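Local coordinates for protein Rna-directed RNA polymerase (Infectious pancreatic necrosis virus, PDB 3ZED) that catalyses RNA-directed RNA synthesis from ribonucleoside triphosphates, and probably occurs both free and covalently attached to the viral genome, at residues V383-D388 / N479-S484; I390-D395 / P497-K502; D402-E407 / G512-I517; A408-Q413 / Y467-G472. All coordinates share one frame; numbering follows the deposited sequence.

Contact 1: V383-D388 / N479-S484; sequences VMIYAD and NNHLMS
His481 and Ile385 bury the largest areas here, and they meet ring face to methyl. The CG2 of Ile385 lies 3.7 Å from the centroid of the His481 ring and 18° off the ring normal, a CH-pi contact displaced toward the rim on the CE1 side. Ile385 sends this methyl across because CG2, not CG1, stands anti to its backbone N (chi1 -54°). The same imidazole is held at its perimeter: Ala387 N donates to His481 ND1 at 3.0 Å, with the donor tilted moderately from the ring plane. At the far nitrogen, NE2 is hydrogen-bonded to the carbonyl oxygen of Thr204. One nitrogen accepting and the other facing a carbonyl is consistent with a neutral ring protonated on NE2, and the two bonds together fix its rotation.

Ala387 is gripped through its other polar atom as well. Ser484 OG donates to Ala387 O at 2.6 Å, in the carbonyl plane and on a lone pair, while His481 CA sits 3.6 Å from that same oxygen as a weaker CA-H...O contact. Ser484 CB rests against Ile385 CG2 at 3.7 Å, closing the apolar side. Farther along, Asn480 and Asp388 run side by side without bonding.

Ala387 and Asp388 begin the Ala-Asp-Asn turn that replaces Gly-Asp-Asp in motif C of birnavirus polymerases. Strand 382-386 leads into that turn and runs nearly antiparallel to helix 476-493, their local axes 8.2 Å apart; strand 389-394 leaves it alongside, and helix 412-426 packs against the helix through Asn479, Leu482 and Met483.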
# COMPACT_ATOMS: atom_id res chain seq x y z
N VAL B 383 6.56 14.38 -15.00
CA VAL B 383 5.78 14.03 -13.83
C VAL B 383 5.85 12.52 -13.64
O VAL B 383 5.85 11.76 -14.60
CB VAL B 383 4.32 14.59 -13.84
CG1 VAL B 383 3.42 13.90 -14.87
CG2 VAL B 383 3.70 14.51 -12.44
N MET B 384 5.97 12.10 -12.38
CA MET B 384 6.00 10.69 -11.97
C MET B 384 5.08 10.51 -10.79
O MET B 384 5.02 11.41 -9.93
CB MET B 384 7.42 10.20 -11.64
CG MET B 384 8.37 10.30 -12.80
SD MET B 384 9.91 9.53 -12.35
CE MET B 384 11.01 10.24 -13.53
N ILE B 385 4.35 9.39 -10.75
CA ILE B 385 3.36 9.14 -9.69
C ILE B 385 3.51 7.76 -9.10
O ILE B 385 3.60 6.78 -9.82
CB ILE B 385 1.89 9.36 -10.19
CG1 ILE B 385 1.70 10.76 -10.83
CG2 ILE B 385 0.85 9.13 -9.08
CD1 ILE B 385 0.49 10.86 -11.79
N TYR B 386 3.45 7.70 -7.77
CA TYR B 386 3.45 6.46 -7.01
C TYR B 386 2.56 6.63 -5.79
O TYR B 386 3.03 7.18 -4.79
CB TYR B 386 4.88 6.04 -6.60
CG TYR B 386 4.91 4.64 -6.03
CD1 TYR B 386 4.70 4.41 -4.67
CD2 TYR B 386 5.13 3.54 -6.85
CE1 TYR B 386 4.68 3.11 -4.15
CE2 TYR B 386 5.14 2.24 -6.33
CZ TYR B 386 4.91 2.04 -4.98
OH TYR B 386 4.90 0.77 -4.46
N ALA B 387 1.29 6.14 -5.85
CA ALA B 387 0.35 6.27 -4.72
C ALA B 387 0.29 7.75 -4.25
O ALA B 387 0.04 8.62 -5.09
CB ALA B 387 0.75 5.32 -3.57
N ASP B 388 0.60 8.06 -2.97
CA ASP B 388 0.59 9.43 -2.42
C ASP B 388 1.88 10.23 -2.74
O ASP B 388 2.03 11.33 -2.23
CB ASP B 388 0.35 9.41 -0.90
CG ASP B 388 1.30 8.52 -0.11
OD1 ASP B 388 1.74 7.47 -0.65
OD2 ASP B 388 1.54 8.83 1.08
N ASN B 479 -6.18 3.85 -4.32
CA ASN B 479 -6.94 5.05 -3.95
C ASN B 479 -6.02 6.27 -3.81
O ASN B 479 -6.37 7.34 -4.25
CB ASN B 479 -7.74 4.82 -2.67
CG ASN B 479 -8.82 3.77 -2.79
OD1 ASN B 479 -9.31 3.48 -3.87
ND2 ASN B 479 -9.23 3.21 -1.66
N ASN B 480 -4.83 6.09 -3.21
CA ASN B 480 -3.86 7.19 -3.08
C ASN B 480 -3.34 7.61 -4.46
O ASN B 480 -3.21 8.80 -4.72
CB ASN B 480 -2.70 6.76 -2.18
CG ASN B 480 -2.99 6.86 -0.69
OD1 ASN B 480 -3.99 7.41 -0.26
ND2 ASN B 480 -2.13 6.30 0.12
N HIS B 481 -3.08 6.62 -5.36
CA HIS B 481 -2.60 6.89 -6.72
C HIS B 481 -3.64 7.69 -7.52
O HIS B 481 -3.26 8.58 -8.29
CB HIS B 481 -2.25 5.56 -7.42
CG HIS B 481 -1.37 5.72 -8.63
ND1 HIS B 481 0.01 5.58 -8.54
CD2 HIS B 481 -1.70 5.96 -9.92
CE1 HIS B 481 0.47 5.72 -9.78
NE2 HIS B 481 -0.52 5.97 -10.64
N LEU B 482 -4.94 7.41 -7.32
CA LEU B 482 -6.02 8.15 -7.98
C LEU B 482 -6.05 9.62 -7.48
O LEU B 482 -6.20 10.55 -8.29
CB LEU B 482 -7.37 7.44 -7.76
CG LEU B 482 -8.68 8.19 -8.12
CD1 LEU B 482 -8.62 8.81 -9.51
CD2 LEU B 482 -9.81 7.23 -8.16
N MET B 483 -5.90 9.83 -6.17
CA MET B 483 -5.87 11.18 -5.59
C MET B 483 -4.70 12.00 -6.15
O MET B 483 -4.91 13.15 -6.55
CB MET B 483 -5.86 11.14 -4.07
CG MET B 483 -7.18 10.66 -3.51
SD MET B 483 -7.32 10.85 -1.73
CE MET B 483 -6.18 9.60 -1.16
N SER B 484 -3.51 11.38 -6.29
CA SER B 484 -2.34 12.06 -6.88
C SER B 484 -2.58 12.37 -8.35
O SER B 484 -2.17 13.43 -8.81
CB SER B 484 -1.08 11.21 -6.72
OG SER B 484 -0.73 11.12 -5.36

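Contact 2: I390-D395 / P497-K502; sequences IYILQD and PNPMTK
Gln394 sets the end of its side chain against Asn498 and Pro499, its NE2 3.6 Å from Asn498 CA and its OE1 3.5 Å from Pro499 CD. The side chain starts between its backbone N and carbonyl carbon (chi1 79°) and then extends, carrying the amide to the loop. Its plane is turned 64° from that of the Asn498 amide. Gln394 NE2 donates to the carbonyl oxygen of Lys496, just before the loop.

One hydrogen bond joins the segments directly. Asn498 ND2 donates to Asp395 OD2 at 3.0 Å and 167°, Asp395 OD2 accepting through its anti lone pair; carboxylate and amide are almost coplanar. The other end of that amide is committed to its own loop: Asn498 OD1 accepts from Met500 N at 2.9 Å, an Asx turn within the type I turn before helix 502-505. Beside this, Ile392 CG2 lightly touches Pro499 CG at 4.1 Å.

The pattern is structural packing at the end of strand 389-394 away from the Ala387-Asp388 turn. With OD1 held inside the turn and ND2 shared by Asp395 and the Tyr399 hydroxyl, the Asn498 amide has little rotational freedom, and its bonds tie loop to sheet.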
# COMPACT_ATOMS: atom_id res chain seq x y z
N ILE B 390 4.21 12.28 -5.55
CA ILE B 390 4.28 12.95 -6.86
C ILE B 390 5.69 13.49 -7.02
O ILE B 390 6.25 14.06 -6.08
CB ILE B 390 3.21 14.07 -7.03
CG1 ILE B 390 1.79 13.53 -6.90
CG2 ILE B 390 3.40 14.88 -8.34
CD1 ILE B 390 0.72 14.62 -6.48
N TYR B 391 6.26 13.32 -8.22
CA TYR B 391 7.56 13.87 -8.57
C TYR B 391 7.38 14.73 -9.78
O TYR B 391 6.80 14.27 -10.76
CB TYR B 391 8.60 12.76 -8.82
CG TYR B 391 8.79 11.89 -7.60
CD1 TYR B 391 9.61 12.29 -6.55
CD2 TYR B 391 8.08 10.69 -7.46
CE1 TYR B 391 9.76 11.50 -5.41
CE2 TYR B 391 8.23 9.89 -6.33
CZ TYR B 391 9.06 10.31 -5.30
OH TYR B 391 9.20 9.53 -4.19
N ILE B 392 7.82 16.00 -9.69
CA ILE B 392 7.73 16.96 -10.79
C ILE B 392 9.11 17.52 -11.11
O ILE B 392 9.83 18.02 -10.24
CB ILE B 392 6.69 18.09 -10.51
CG1 ILE B 392 5.25 17.55 -10.61
CG2 ILE B 392 6.88 19.31 -11.45
CD1 ILE B 392 4.18 18.44 -9.99
N LEU B 393 9.45 17.47 -12.40
CA LEU B 393 10.64 18.08 -12.96
C LEU B 393 10.18 19.26 -13.82
O LEU B 393 9.55 19.05 -14.85
CB LEU B 393 11.45 17.06 -13.79
CG LEU B 393 12.87 17.43 -14.28
CD1 LEU B 393 13.54 16.24 -14.90
CD2 LEU B 393 12.85 18.52 -15.36
N GLN B 394 10.45 20.49 -13.37
CA GLN B 394 10.17 21.71 -14.12
C GLN B 394 11.10 22.82 -13.65
O GLN B 394 11.52 22.80 -12.49
CB GLN B 394 8.68 22.14 -14.06
CG GLN B 394 8.21 22.85 -12.79
CD GLN B 394 6.76 23.20 -12.93
OE1 GLN B 394 5.89 22.42 -12.56
NE2 GLN B 394 6.45 24.35 -13.50
N ASP B 395 11.44 23.75 -14.57
CA ASP B 395 12.31 24.91 -14.36
C ASP B 395 13.67 24.51 -13.73
O ASP B 395 14.10 25.09 -12.72
CB ASP B 395 11.59 25.97 -13.49
CG ASP B 395 10.24 26.41 -14.04
OD1 ASP B 395 10.18 26.77 -15.23
OD2 ASP B 395 9.26 26.40 -13.27
N PRO B 497 1.68 25.27 -13.09
CA PRO B 497 2.34 26.27 -12.21
C PRO B 497 3.44 25.62 -11.37
O PRO B 497 3.30 24.47 -10.96
CB PRO B 497 1.19 26.78 -11.32
CG PRO B 497 0.20 25.65 -11.31
CD PRO B 497 0.27 25.06 -12.69
N ASN B 498 4.53 26.36 -11.15
CA ASN B 498 5.66 25.88 -10.38
C ASN B 498 5.19 25.44 -8.97
O ASN B 498 4.46 26.17 -8.33
CB ASN B 498 6.76 26.94 -10.29
CG ASN B 498 7.99 26.46 -9.58
OD1 ASN B 498 8.01 26.38 -8.35
ND2 ASN B 498 8.99 26.06 -10.34
N PRO B 499 5.62 24.25 -8.49
CA PRO B 499 5.17 23.78 -7.16
C PRO B 499 5.41 24.75 -5.99
O PRO B 499 4.71 24.61 -4.98
CB PRO B 499 5.96 22.48 -6.98
CG PRO B 499 6.09 21.96 -8.36
CD PRO B 499 6.43 23.21 -9.15
N MET B 500 6.32 25.74 -6.11
CA MET B 500 6.61 26.68 -5.01
C MET B 500 5.71 27.93 -5.01
O MET B 500 5.86 28.78 -4.13
CB MET B 500 8.08 27.15 -5.04
CG MET B 500 9.12 26.05 -4.83
SD MET B 500 8.80 24.80 -3.54
CE MET B 500 8.74 25.79 -2.07
N THR B 501 4.83 28.06 -6.00
CA THR B 501 3.96 29.22 -6.16
C THR B 501 2.60 29.00 -5.47
O THR B 501 2.20 27.86 -5.24
CB THR B 501 3.77 29.53 -7.66
OG1 THR B 501 3.04 28.46 -8.28
CG2 THR B 501 5.09 29.76 -8.39
N LYS B 502 1.88 30.10 -5.19
CA LYS B 502 0.54 30.11 -4.60
C LYS B 502 -0.43 29.37 -5.52
O LYS B 502 -1.27 28.62 -5.02
CB LYS B 502 0.06 31.56 -4.38
CG LYS B 502 -1.22 31.66 -3.56
CD LYS B 502 -2.06 32.87 -3.97
CE LYS B 502 -3.52 32.73 -3.59
NZ LYS B 502 -3.72 32.69 -2.12

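Contact 3: D402-E407 / G512-I517; sequences DLEKGE and GINFKI. With K (potassium ion), chain K.
The Asn514 amide and the Glu404 carboxylate meet with their planes 43° apart. Asn514 ND2 donates to Glu404 OE1 at 3.1 Å; the acceptor lies in the amide plane, but the donor sits 38° out of the carboxylate plane. Glu404 is extended, CG anti to its backbone N (chi1 174°), and OE1 also forms a salt bridge with Arg181. At the other end of the amide, Asn514 OD1 binds the potassium ion at 2.8 Å and Gly512 O at 2.6 Å; Val177, Asn182, Asn184 and Asn409 complete the site.

Strand 397-403, inside the antiparallel palm sheet, pairs with the outermost strand 515-521. Asp402 N donates to Lys516 O at 3.0 Å and Lys516 N to Asp402 O at 2.9 Å, the two bonds of a hydrogen-bonded pair. Past the bridge of Leu403 with Phe515, Glu404 N donates to Asn514 O from well above the carbonyl plane, as the chain leaves the sheet. Leu403 CD2 packs on Ile513 CG2 at 3.7 Å, on the side of Met483 and Ser484. The sequence from Asp402 to Glu407 fits polymerase motif A.

Bound to potassium, the Asn514 amide is probably polarised, a stronger donor to Glu404, and links ion site to carboxylate.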
# COMPACT_ATOMS: atom_id res chain seq x y z
N ASP B 402 4.28 15.20 -1.61
CA ASP B 402 3.55 14.11 -0.97
C ASP B 402 2.21 14.58 -0.53
O ASP B 402 2.11 15.68 0.02
CB ASP B 402 4.29 13.56 0.25
CG ASP B 402 5.54 12.75 -0.05
OD1 ASP B 402 5.77 12.42 -1.24
OD2 ASP B 402 6.29 12.45 0.89
N LEU B 403 1.20 13.73 -0.68
CA LEU B 403 -0.12 14.04 -0.14
C LEU B 403 0.04 14.12 1.36
O LEU B 403 0.86 13.39 1.94
CB LEU B 403 -1.18 13.00 -0.53
CG LEU B 403 -1.37 12.72 -2.03
CD1 LEU B 403 -2.53 11.76 -2.25
CD2 LEU B 403 -1.52 14.01 -2.86
N GLU B 404 -0.65 15.06 2.00
CA GLU B 404 -0.52 15.20 3.43
C GLU B 404 -1.40 14.16 4.07
O GLU B 404 -2.61 14.22 3.92
CB GLU B 404 -0.87 16.63 3.88
CG GLU B 404 -0.88 16.79 5.40
CD GLU B 404 -1.29 18.14 5.95
OE1 GLU B 404 -2.07 18.86 5.29
OE2 GLU B 404 -0.85 18.46 7.08
N LYS B 405 -0.77 13.18 4.77
CA LYS B 405 -1.45 12.07 5.46
C LYS B 405 -2.45 11.48 4.50
O LYS B 405 -3.64 11.43 4.81
CB LYS B 405 -2.13 12.58 6.77
CG LYS B 405 -1.13 13.05 7.81
CD LYS B 405 -1.77 13.84 8.92
CE LYS B 405 -0.73 14.42 9.85
NZ LYS B 405 -0.24 15.75 9.39
N GLY B 406 -1.96 11.15 3.29
CA GLY B 406 -2.69 10.68 2.12
C GLY B 406 -4.09 10.13 2.29
O GLY B 406 -5.06 10.73 1.82
N GLU B 407 -4.18 8.96 2.94
CA GLU B 407 -5.38 8.16 3.23
C GLU B 407 -6.57 8.98 3.77
O GLU B 407 -7.72 8.70 3.42
CB GLU B 407 -5.04 7.05 4.24
CG GLU B 407 -4.19 5.91 3.67
CD GLU B 407 -2.68 6.05 3.76
OE1 GLU B 407 -2.17 7.19 3.69
OE2 GLU B 407 -2.00 5.01 3.90
N GLY B 512 -9.56 19.34 -2.88
CA GLY B 512 -9.96 18.85 -1.55
C GLY B 512 -8.89 17.91 -0.99
O GLY B 512 -9.13 17.22 0.01
N ILE B 513 -7.70 17.88 -1.66
CA ILE B 513 -6.59 16.99 -1.32
C ILE B 513 -5.43 17.84 -0.80
O ILE B 513 -4.92 18.71 -1.51
CB ILE B 513 -6.19 16.09 -2.54
CG1 ILE B 513 -7.37 15.22 -2.99
CG2 ILE B 513 -4.98 15.19 -2.19
CD1 ILE B 513 -7.31 14.71 -4.46
N ASN B 514 -5.03 17.60 0.46
CA ASN B 514 -3.90 18.27 1.10
C ASN B 514 -2.60 17.67 0.61
O ASN B 514 -2.50 16.45 0.47
CB ASN B 514 -3.98 18.12 2.63
CG ASN B 514 -5.18 18.72 3.30
OD1 ASN B 514 -6.26 18.79 2.73
ND2 ASN B 514 -5.04 19.12 4.54
N PHE B 515 -1.59 18.50 0.40
CA PHE B 515 -0.29 18.00 -0.02
C PHE B 515 0.77 18.98 0.40
O PHE B 515 0.46 20.14 0.69
CB PHE B 515 -0.23 17.78 -1.56
CG PHE B 515 -0.65 18.97 -2.41
CD1 PHE B 515 0.20 20.06 -2.57
CD2 PHE B 515 -1.88 18.99 -3.06
CE1 PHE B 515 -0.20 21.18 -3.33
CE2 PHE B 515 -2.26 20.09 -3.84
CZ PHE B 515 -1.42 21.17 -3.97
N LYS B 516 2.02 18.54 0.40
CA LYS B 516 3.12 19.45 0.70
C LYS B 516 4.34 19.09 -0.11
O LYS B 516 4.55 17.94 -0.48
CB LYS B 516 3.46 19.60 2.19
CG LYS B 516 3.54 18.36 3.06
CD LYS B 516 3.76 18.79 4.52
CE LYS B 516 3.35 17.74 5.53
NZ LYS B 516 4.53 17.04 6.11
N ILE B 517 5.12 20.13 -0.42
CA ILE B 517 6.38 20.01 -1.13
C ILE B 517 7.36 19.54 -0.08
O ILE B 517 7.64 20.27 0.89
CB ILE B 517 6.78 21.33 -1.86
CG1 ILE B 517 5.93 21.57 -3.12
CG2 ILE B 517 8.25 21.27 -2.27
CD1 ILE B 517 4.53 21.98 -2.94
K K K . -8.46 17.09 2.55

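Contact 4: A408-Q413 / Y467-G472; sequences ANCTPQ and YGQGSG. With K (potassium ion), chain K.
Gly468 and Ala408 meet backbone to backbone where the glycine-rich loop of motif B, which leads into helix 476-493 in this palm domain, crosses the short 3-10 turn that follows motif A. Their CA atoms are only 4.0 Å apart. The tightest point is a CA-H...O contact: Gly468 CA lies 3.2 Å from Cys410 O with an angle of 160° at the hydrogen, nearly straight. Gly468 has no side chain to hold the backbones apart, and its positive phi (87°) suits glycine.

Next to this close crossing, Cys410 packs alongside the stem of Gln469. Cys410 CB lies 3.8 Å from Gln469 CG, and SG, swung anti to the backbone N (chi1 -163°), reaches 4.0 Å from Gln469 CB. These are apolar contacts between buried groups; the polar end of Gln469 looks elsewhere, OE1 accepting from Asn479 ND2 on helix 476-493.

The opposite margin is looser. Tyr467 touches the turn through its backbone, its O 3.8 Å from Ala408 CA, while its ring leads away toward Lys175 and Ala178 of helix 164-179 and stays partly exposed. Ala408 likewise turns its methyl away, onto Met174 and Val177 of that helix. Direct hydrogen bonds between the segments are lacking, and the loop is instead tied beside them, Gln469 pairing through the backbone with Glu407.

Asn409 points its side chain off the far side of the turn: ND2 is hydrogen-bonded to Glu404 O, and OD1 binds the potassium ion at 2.8 Å.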
# COMPACT_ATOMS: atom_id res chain seq x y z
N ALA B 408 -6.30 10.02 4.60
CA ALA B 408 -7.32 10.88 5.22
C ALA B 408 -8.07 11.74 4.19
O ALA B 408 -9.18 12.20 4.50
CB ALA B 408 -6.67 11.79 6.28
N ASN B 409 -7.49 11.95 2.99
CA ASN B 409 -8.09 12.75 1.90
C ASN B 409 -9.09 11.93 1.05
O ASN B 409 -9.81 12.48 0.21
CB ASN B 409 -7.00 13.30 0.98
CG ASN B 409 -6.06 14.27 1.64
OD1 ASN B 409 -6.35 15.46 1.79
ND2 ASN B 409 -4.90 13.80 2.01
N CYS B 410 -9.09 10.61 1.24
CA CYS B 410 -9.93 9.71 0.46
C CYS B 410 -11.40 9.74 0.87
O CYS B 410 -11.72 9.67 2.06
CB CYS B 410 -9.37 8.29 0.53
SG CYS B 410 -10.01 7.18 -0.75
N THR B 411 -12.28 9.88 -0.13
CA THR B 411 -13.72 9.79 0.05
C THR B 411 -14.15 8.41 -0.45
O THR B 411 -13.47 7.86 -1.33
CB THR B 411 -14.49 10.91 -0.70
OG1 THR B 411 -14.40 10.67 -2.10
CG2 THR B 411 -14.04 12.32 -0.33
N PRO B 412 -15.31 7.84 -0.01
CA PRO B 412 -15.75 6.55 -0.59
C PRO B 412 -15.87 6.64 -2.12
O PRO B 412 -15.60 5.66 -2.81
CB PRO B 412 -17.10 6.31 0.09
CG PRO B 412 -17.00 7.08 1.40
CD PRO B 412 -16.25 8.32 1.02
N GLN B 413 -16.17 7.86 -2.64
CA GLN B 413 -16.33 8.16 -4.07
C GLN B 413 -15.01 8.04 -4.84
O GLN B 413 -15.05 7.69 -6.01
CB GLN B 413 -16.97 9.54 -4.28
CG GLN B 413 -18.50 9.56 -3.96
CD GLN B 413 -18.81 9.54 -2.46
OE1 GLN B 413 -17.98 9.94 -1.62
NE2 GLN B 413 -19.97 9.03 -2.09
N TYR B 467 -11.80 8.55 9.49
CA TYR B 467 -11.86 9.66 8.54
C TYR B 467 -10.90 9.32 7.36
O TYR B 467 -9.70 9.12 7.57
CB TYR B 467 -11.53 11.01 9.21
CG TYR B 467 -12.58 11.42 10.24
CD1 TYR B 467 -12.48 11.01 11.57
CD2 TYR B 467 -13.68 12.19 9.88
CE1 TYR B 467 -13.43 11.39 12.53
CE2 TYR B 467 -14.64 12.58 10.82
CZ TYR B 467 -14.52 12.17 12.15
OH TYR B 467 -15.45 12.54 13.11
N GLY B 468 -11.47 9.16 6.17
CA GLY B 468 -10.74 8.76 4.97
C GLY B 468 -10.65 7.25 4.85
O GLY B 468 -11.42 6.54 5.50
N GLN B 469 -9.71 6.75 4.02
CA GLN B 469 -9.55 5.31 3.83
C GLN B 469 -8.65 4.73 4.91
O GLN B 469 -7.71 5.39 5.37
CB GLN B 469 -9.04 4.94 2.42
CG GLN B 469 -7.59 5.33 2.14
CD GLN B 469 -6.99 4.61 0.95
OE1 GLN B 469 -7.40 3.50 0.57
NE2 GLN B 469 -6.01 5.24 0.33
N GLY B 470 -8.95 3.51 5.31
CA GLY B 470 -8.17 2.84 6.32
C GLY B 470 -6.83 2.42 5.76
O GLY B 470 -6.79 1.59 4.85
N SER B 471 -5.74 2.99 6.29
CA SER B 471 -4.35 2.71 5.89
C SER B 471 -4.00 1.24 6.08
O SER B 471 -4.06 0.71 7.19
CB SER B 471 -3.38 3.59 6.67
OG SER B 471 -2.07 3.46 6.14
N GLY B 472 -3.65 0.59 4.99
CA GLY B 472 -3.31 -0.82 5.01
C GLY B 472 -4.36 -1.67 4.31
O GLY B 472 -4.08 -2.83 4.00
K K K . -8.46 17.09 2.55

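Overall arrangement
All four contacts lie in the palm; 1, 3 and 4 involve motifs C, A and B. Contacts 1 and 4 are buried; one uses helix 476-493, the other the loop leading into it, and Gln469 is hydrogen-bonded to Asn479 between them. Contacts 2 and 3 are partly buried. Contacts 1, 2 and 3 hold one antiparallel sheet, with Met384 paired to Tyr391 and Asp388 to Leu403. Contact 3 relies on strand pairing, contact 1 on a histidine and a serine holding a turn, contact 2 on amide and carboxylate, contact 4 on close backbone packing. Contacts 3 and 4 share the potassium ion. Contact 2 touches contacts 1 and 3 but stays about 10 Å from contact 4 at nearest atoms.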